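Local structure of 4-aminobutyrate transaminase (Acinetobacter baumannii, 6WOP) at residues 130-135 / 200-205; 115-120 / 144-149; 237-242 / 263-268. The protein probably catalyses the pyridoxal-phosphate-dependent transfer of the amino group of 4-aminobutyrate to 2-oxoglutarate. All blocks are in the same frame, centred on the assembly; numbering follows the deposited sequence.

Interaction 1. Residues 130-135 / 200-205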
# COMPACT_ATOMS: atom_id res chain seq x y z
N HIS A 130 6.93 -7.14 7.53
CA HIS A 130 6.88 -5.84 6.89
C HIS A 130 6.51 -4.71 7.82
O HIS A 130 6.81 -3.54 7.49
CB HIS A 130 5.87 -5.84 5.70
CG HIS A 130 4.43 -5.68 6.14
ND1 HIS A 130 3.70 -6.71 6.70
CD2 HIS A 130 3.60 -4.61 6.11
CE1 HIS A 130 2.48 -6.27 7.00
NE2 HIS A 130 2.40 -5.00 6.64
N GLY A 131 5.85 -4.99 8.95
CA GLY A 131 5.21 -3.89 9.66
C GLY A 131 6.18 -3.11 10.54
O GLY A 131 7.16 -3.65 11.05
N ILE A 132 5.82 -1.85 10.80
CA ILE A 132 6.64 -0.96 11.62
C ILE A 132 5.74 -0.19 12.56
O ILE A 132 4.76 0.41 12.11
CB ILE A 132 7.42 -0.01 10.71
CG1 ILE A 132 8.36 -0.78 9.76
CG2 ILE A 132 8.20 1.06 11.51
CD1 ILE A 132 9.63 -1.34 10.55
N ILE A 133 6.06 -0.16 13.84
CA ILE A 133 5.32 0.65 14.79
C ILE A 133 6.23 1.78 15.25
O ILE A 133 7.35 1.53 15.73
CB ILE A 133 4.83 -0.20 15.98
CG1 ILE A 133 3.80 -1.21 15.51
CG2 ILE A 133 4.19 0.71 17.07
CD1 ILE A 133 3.32 -2.17 16.59
N THR A 134 5.76 3.01 15.11
CA THR A 134 6.43 4.18 15.65
C THR A 134 5.45 4.86 16.60
O THR A 134 4.39 4.32 16.95
CB THR A 134 6.89 5.15 14.56
OG1 THR A 134 5.75 5.49 13.77
CG2 THR A 134 7.85 4.49 13.54
N PHE A 135 5.80 6.09 17.05
CA PHE A 135 5.01 6.75 18.09
C PHE A 135 4.58 8.14 17.63
O PHE A 135 5.28 8.82 16.89
CB PHE A 135 5.83 6.83 19.40
CG PHE A 135 6.02 5.51 20.03
CD1 PHE A 135 7.04 4.64 19.60
CD2 PHE A 135 5.16 5.08 20.99
CE1 PHE A 135 7.19 3.35 20.18
CE2 PHE A 135 5.29 3.82 21.57
CZ PHE A 135 6.29 2.95 21.15
N ASP A 200 3.57 -10.11 12.09
CA ASP A 200 3.84 -9.34 10.88
C ASP A 200 4.58 -8.05 11.16
O ASP A 200 4.68 -7.21 10.24
CB ASP A 200 2.55 -9.02 10.15
CG ASP A 200 2.04 -10.18 9.35
OD1 ASP A 200 2.82 -10.71 8.55
OD2 ASP A 200 0.88 -10.57 9.56
N VAL A 201 4.99 -7.79 12.40
CA VAL A 201 5.69 -6.55 12.76
C VAL A 201 7.18 -6.84 12.75
O VAL A 201 7.66 -7.67 13.53
CB VAL A 201 5.24 -5.99 14.14
CG1 VAL A 201 6.02 -4.72 14.54
CG2 VAL A 201 3.73 -5.69 14.16
N ALA A 202 7.94 -6.12 11.89
CA ALA A 202 9.40 -6.25 11.84
C ALA A 202 10.08 -5.52 12.98
O ALA A 202 11.04 -6.03 13.57
CB ALA A 202 9.97 -5.71 10.50
N ALA A 203 9.63 -4.30 13.30
CA ALA A 203 10.34 -3.53 14.29
C ALA A 203 9.40 -2.56 14.96
O ALA A 203 8.44 -2.07 14.33
CB ALA A 203 11.51 -2.72 13.69
N ILE A 204 9.73 -2.24 16.21
CA ILE A 204 9.19 -1.07 16.91
C ILE A 204 10.30 -0.05 17.02
O ILE A 204 11.40 -0.36 17.53
CB ILE A 204 8.66 -1.42 18.30
CG1 ILE A 204 7.55 -2.44 18.13
CG2 ILE A 204 8.15 -0.12 19.04
CD1 ILE A 204 6.71 -2.85 19.46
N VAL A 205 10.02 1.17 16.58
CA VAL A 205 11.07 2.19 16.43
C VAL A 205 10.71 3.40 17.27
O VAL A 205 9.61 3.96 17.11
CB VAL A 205 11.23 2.61 14.96
CG1 VAL A 205 12.42 3.66 14.87
CG2 VAL A 205 11.42 1.35 14.11
O HOH W 1 4.77 -9.17 7.23
O HOH W 2 8.70 6.76 16.92

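Interaction 2. Residues 115-120 / 144-149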
# COMPACT_ATOMS: atom_id res chain seq x y z
N ALA A 115 19.66 6.44 7.48
CA ALA A 115 19.96 5.52 8.60
C ALA A 115 18.69 4.85 9.11
O ALA A 115 18.64 3.61 9.29
CB ALA A 115 20.65 6.28 9.73
N VAL A 116 17.64 5.64 9.34
CA VAL A 116 16.35 5.06 9.79
C VAL A 116 15.81 4.09 8.74
O VAL A 116 15.36 2.98 9.06
CB VAL A 116 15.32 6.18 10.09
CG1 VAL A 116 13.96 5.50 10.56
CG2 VAL A 116 15.79 7.05 11.27
N GLU A 117 15.85 4.51 7.47
CA GLU A 117 15.26 3.68 6.41
C GLU A 117 16.03 2.37 6.25
O GLU A 117 15.42 1.30 6.06
CB GLU A 117 15.22 4.47 5.11
CG GLU A 117 14.21 3.94 4.12
CD GLU A 117 13.44 5.04 3.34
OE1 GLU A 117 13.71 6.25 3.49
OE2 GLU A 117 12.57 4.68 2.49
N ASN A 118 17.37 2.43 6.38
CA ASN A 118 18.14 1.19 6.34
C ASN A 118 17.96 0.35 7.59
O ASN A 118 17.99 -0.87 7.50
CB ASN A 118 19.62 1.49 6.08
CG ASN A 118 19.87 1.74 4.62
OD1 ASN A 118 19.92 0.80 3.87
ND2 ASN A 118 20.02 3.01 4.19
N ALA A 119 17.71 0.95 8.74
CA ALA A 119 17.41 0.08 9.89
C ALA A 119 16.11 -0.68 9.66
O ALA A 119 15.97 -1.86 10.04
CB ALA A 119 17.35 0.93 11.15
N VAL A 120 15.14 -0.02 9.00
CA VAL A 120 13.88 -0.70 8.67
C VAL A 120 14.10 -1.79 7.62
O VAL A 120 13.52 -2.90 7.72
CB VAL A 120 12.84 0.35 8.21
CG1 VAL A 120 11.62 -0.34 7.48
CG2 VAL A 120 12.35 1.20 9.43
N PHE A 144 9.30 8.87 1.81
CA PHE A 144 7.92 8.39 1.97
C PHE A 144 7.86 7.43 3.14
O PHE A 144 7.00 7.58 4.01
CB PHE A 144 7.44 7.75 0.68
CG PHE A 144 6.93 8.75 -0.27
CD1 PHE A 144 5.63 9.20 -0.13
CD2 PHE A 144 7.77 9.30 -1.26
CE1 PHE A 144 5.13 10.21 -1.00
CE2 PHE A 144 7.29 10.26 -2.12
CZ PHE A 144 5.95 10.72 -2.00
N MET A 145 8.84 6.51 3.27
CA MET A 145 8.71 5.62 4.42
C MET A 145 8.95 6.36 5.74
O MET A 145 8.25 6.09 6.74
CB MET A 145 9.66 4.43 4.32
CG MET A 145 9.57 3.43 5.47
SD MET A 145 7.81 3.00 5.91
CE MET A 145 7.58 1.36 5.34
N THR A 146 10.00 7.22 5.83
CA THR A 146 10.21 7.88 7.11
C THR A 146 9.15 8.96 7.38
O THR A 146 8.90 9.28 8.55
CB THR A 146 11.68 8.43 7.22
OG1 THR A 146 12.00 9.28 6.09
CG2 THR A 146 12.66 7.23 7.14
N MET A 147 8.50 9.51 6.35
CA MET A 147 7.38 10.40 6.64
C MET A 147 6.23 9.62 7.26
O MET A 147 5.53 10.13 8.13
CB MET A 147 6.84 11.05 5.33
CG MET A 147 7.59 12.24 4.92
SD MET A 147 6.63 13.00 3.49
CE MET A 147 7.06 11.97 2.11
N ALA A 148 5.96 8.42 6.74
CA ALA A 148 4.89 7.60 7.33
C ALA A 148 5.23 7.27 8.78
O ALA A 148 4.38 7.30 9.65
CB ALA A 148 4.73 6.29 6.52
N MET A 149 6.49 6.99 9.06
CA MET A 149 6.91 6.70 10.43
C MET A 149 6.80 7.92 11.33
O MET A 149 6.43 7.80 12.51
CB MET A 149 8.37 6.19 10.40
CG MET A 149 8.43 4.80 9.79
SD MET A 149 10.20 4.30 9.48
CE MET A 149 10.75 4.08 11.19
O HOH W 3 10.72 5.93 0.90

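Interaction 3. Residues 237-242 / 263-268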
# COMPACT_ATOMS: atom_id res chain seq x y z
N LEU A 237 13.77 -4.18 18.27
CA LEU A 237 13.62 -2.87 18.90
C LEU A 237 14.68 -1.96 18.30
O LEU A 237 15.85 -2.29 18.35
CB LEU A 237 13.79 -2.99 20.41
CG LEU A 237 13.68 -1.67 21.21
CD1 LEU A 237 12.33 -1.03 21.02
CD2 LEU A 237 13.87 -1.97 22.75
N VAL A 238 14.26 -0.82 17.73
CA VAL A 238 15.19 0.11 17.10
C VAL A 238 15.20 1.42 17.89
O VAL A 238 14.15 2.03 18.06
CB VAL A 238 14.79 0.40 15.65
CG1 VAL A 238 15.83 1.37 14.99
CG2 VAL A 238 14.70 -0.95 14.88
N ALA A 239 16.36 1.86 18.33
CA ALA A 239 16.51 3.16 18.99
C ALA A 239 16.96 4.17 17.95
O ALA A 239 18.03 4.01 17.38
CB ALA A 239 17.57 3.08 20.10
N ASP A 240 16.17 5.21 17.70
CA ASP A 240 16.58 6.25 16.74
C ASP A 240 17.30 7.35 17.53
O ASP A 240 16.67 8.15 18.22
CB ASP A 240 15.36 6.80 16.00
CG ASP A 240 15.73 7.92 14.99
OD1 ASP A 240 16.94 8.23 14.79
OD2 ASP A 240 14.81 8.48 14.42
N GLU A 241 18.64 7.35 17.45
CA GLU A 241 19.47 8.34 18.10
C GLU A 241 20.06 9.35 17.12
O GLU A 241 21.13 9.92 17.37
CB GLU A 241 20.58 7.63 18.86
CG GLU A 241 20.03 6.75 19.97
CD GLU A 241 20.64 7.02 21.28
OE1 GLU A 241 21.02 8.18 21.59
OE2 GLU A 241 20.73 6.03 22.05
N VAL A 242 19.35 9.63 16.02
CA VAL A 242 19.86 10.65 15.09
C VAL A 242 20.04 11.98 15.81
O VAL A 242 21.08 12.64 15.65
CB VAL A 242 18.91 10.77 13.89
CG1 VAL A 242 19.19 12.06 13.18
CG2 VAL A 242 19.10 9.57 13.00
N ASP A 263 18.11 -3.63 19.45
CA ASP A 263 18.77 -4.51 18.50
C ASP A 263 19.54 -3.72 17.45
O ASP A 263 20.52 -4.23 16.91
CB ASP A 263 17.73 -5.38 17.77
CG ASP A 263 16.97 -6.26 18.73
OD1 ASP A 263 17.55 -7.30 19.11
OD2 ASP A 263 15.80 -5.93 19.09
N LEU A 264 19.01 -2.54 17.10
CA LEU A 264 19.56 -1.62 16.10
C LEU A 264 19.54 -0.19 16.64
O LEU A 264 18.59 0.21 17.32
CB LEU A 264 18.74 -1.66 14.79
CG LEU A 264 18.69 -3.02 14.12
CD1 LEU A 264 17.55 -3.17 13.09
CD2 LEU A 264 20.05 -3.20 13.34
N ILE A 265 20.58 0.59 16.31
CA ILE A 265 20.61 2.00 16.72
C ILE A 265 20.95 2.84 15.50
O ILE A 265 21.90 2.53 14.77
CB ILE A 265 21.63 2.25 17.84
CG1 ILE A 265 21.26 1.44 19.08
CG2 ILE A 265 21.69 3.72 18.17
CD1 ILE A 265 22.33 1.47 20.18
N THR A 266 20.22 3.95 15.30
CA THR A 266 20.56 4.80 14.17
C THR A 266 21.31 6.04 14.67
O THR A 266 21.07 6.50 15.80
CB THR A 266 19.31 5.24 13.40
OG1 THR A 266 18.40 5.90 14.27
CG2 THR A 266 18.61 4.03 12.79
N MET A 267 22.15 6.60 13.81
CA MET A 267 23.01 7.74 14.15
C MET A 267 23.08 8.68 12.97
O MET A 267 23.13 8.24 11.82
CB MET A 267 24.47 7.31 14.45
CG MET A 267 24.58 6.21 15.49
SD MET A 267 26.21 5.44 15.42
CE MET A 267 26.07 4.32 14.01
N ALA A 268 23.21 9.98 13.26
CA ALA A 268 23.58 10.94 12.23
C ALA A 268 23.93 12.25 12.91
O ALA A 268 24.45 12.22 14.04
CB ALA A 268 22.44 11.14 11.22
O HOH W 4 23.48 10.41 16.14
O HOH W 5 23.51 13.48 16.89

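Interaction 1. Residues 130-135 / 200-205
Ile-204 lies against Ile-133 on one face of two parallel strands. Ile-204 CB stands 4.1 Å from Ile-133 O, and Ile-204 CG2 lies over the same oxygen. Ile-204 CG1 sits beside the backbone N (chi1 -60°) and comes within 4.1 Å of Ile-133 CB. This leaves CG2 anti to that N, and the methyl Ile-204 CG2 touches Phe-135 CE1 at 3.8 Å. From CG1 the chain runs on extended to CD1, on the face where Ile-204 packs on Val-188 of helix 181-194.

The same Phe-135 ring is met at its edge, in its plane, by Val-205 O. Water 2 joins that carbonyl to Phe-135 N.

These are neighbouring strands of the central, mostly parallel sheet of a fold type I aminotransferase. Their pairing carries a beta bulge. Gly-131 pairs with Val-201, but Ile-132 already pairs with Ala-203, and Ala-202 is the extra residue. Gly-131 O accepts from Ala-202 N at 2.7 Å and, weakly, from Ala-203 N. Regular bonds follow, ending with Val-205 N to Ile-133 O at 2.8 Å.

On the other face, Ile-132 CD1 reaches Ala-203 CB at 3.9 Å, and Ile-132 CG2 meets Val-205 CG2. Val-120 of helix 112-127 covers Ile-132. At the start of the strands, water 1 bonds His-130 N and ND1 and donates to Asp-200 OD1 at 2.8 Å.

Interaction 2. Residues 115-120 / 144-149
Met-149 lays its terminal methyl against two valines one helical turn apart. Met-149 CE lies 3.6 Å from Val-116 CG1, met tip to tip, and 3.7 Å from Val-120 CG2, which slides past in the opposite sense. The chain stays extended to SD and bends at chi3 (70°), which turns CE onto both methyls. This is a helix-helix crossing in the large domain of the aminotransferase. Helix 112-127, which packs on the central sheet, is crossed at 89° by the short helix 144-149, with 9.7 Å between the segment axes.

Thr-146 adds its CG2, 4.0 Å from Val-116 CG1. The hydroxyl OG1 takes another branch and is hydrogen-bonded to Ser-143 OG.

Glu-117 brings a buried carboxylate to the N-terminal end of helix 144-149. Its chain bends at chi2 (141°). Glu-117 OE1 passes by Thr-146 CG2 and is hydrogen-bonded to Ser-143 OG. OE2 accepts from Phe-144 N of a neighbouring subunit, so the carboxylate also ties the contact into the assembly. That N-H, at the start of the neighbouring subunit's helix, may favour the ionised form. The side chain of Thr-146 is about 5 Å from a bound tartrate, probably from the crystallisation liquor.

No direct hydrogen bond joins the two segments. OE2 of Glu-117 lies 3.4 Å from Met-145 CB, and water 3 bridges the gap, donating to Glu-117 OE2 at 2.7 Å and accepting from Met-145 N at 3.1 Å.

Interaction 3. Residues 237-242 / 263-268
Strands 237-240 and 264-267 run parallel, 19° apart, with Val-238 opposite Leu-264 and Asp-240 opposite Thr-266. Ala-239 makes both of its backbone bonds to strand 264-267: Ala-239 N gives to Leu-264 O and Ala-239 O accepts from Thr-266 N, each at 3.0 Å.

The entry to the pair is held by Asp-263. With its anti lone pair, Asp-263 OD2 accepts a nearly straight bond from Leu-237 N, 2.8 Å long with 174° at the hydrogen. Arg-227 forms a salt bridge with OD2 of this buried carboxylate, and Arg-283 one with OD1.

At the other end, Thr-266 OG1 gives its proton to Asp-240 OD1 at 2.8 Å. Its position between the backbone N and the carbonyl carbon (chi1 57°) turns it to that oxygen. The hydroxyl arrives from above the carboxylate plane. Val-242 N reaches Asp-240 OD1 from the opposite face at 3.0 Å, closing an Asx turn. Asp-240 OD2 is hydrogen-bonded to His-140, so both oxygens are engaged. Beyond the turn, Val-242 CG1 packs on Ala-268 CB at 3.9 Å.

In fold type I enzymes the C-terminal ends of such strands border the cofactor site. A tartrate, probably from the crystallisation liquor, is bound near Ala-268. Val-116, Ala-115 and Ala-119 of helix 112-127 cover the face with Val-238, Asp-240 and Thr-266. Strand 201-206 flanks strand 236-240, and antiparallel strand 278-283 flanks strand 264-267.

In the fold
Interactions 1 and 3 lie in one seven-stranded sheet, with centres about 14 Å apart. Strands 201-206 and 236-240 are neighbours there and join the two contacts, through a probable hydrogen bond from Val-238 N to Ile-204 O among others. Interaction 2 lies about 11 Å from the centre of each. Its helix 112-127 packs on the sheet. From helix 144-149, Met-149 CE touches Ile-132 CG2 and Val-205 CG2, while Met-149 O bonds to Thr-134 OG1. Along the chain the segments of interactions 1 and 2 alternate, and interaction 3 follows both. Together they build part of the large domain. Bound tartrate lies near interactions 2 and 3 and may mark a pocket there.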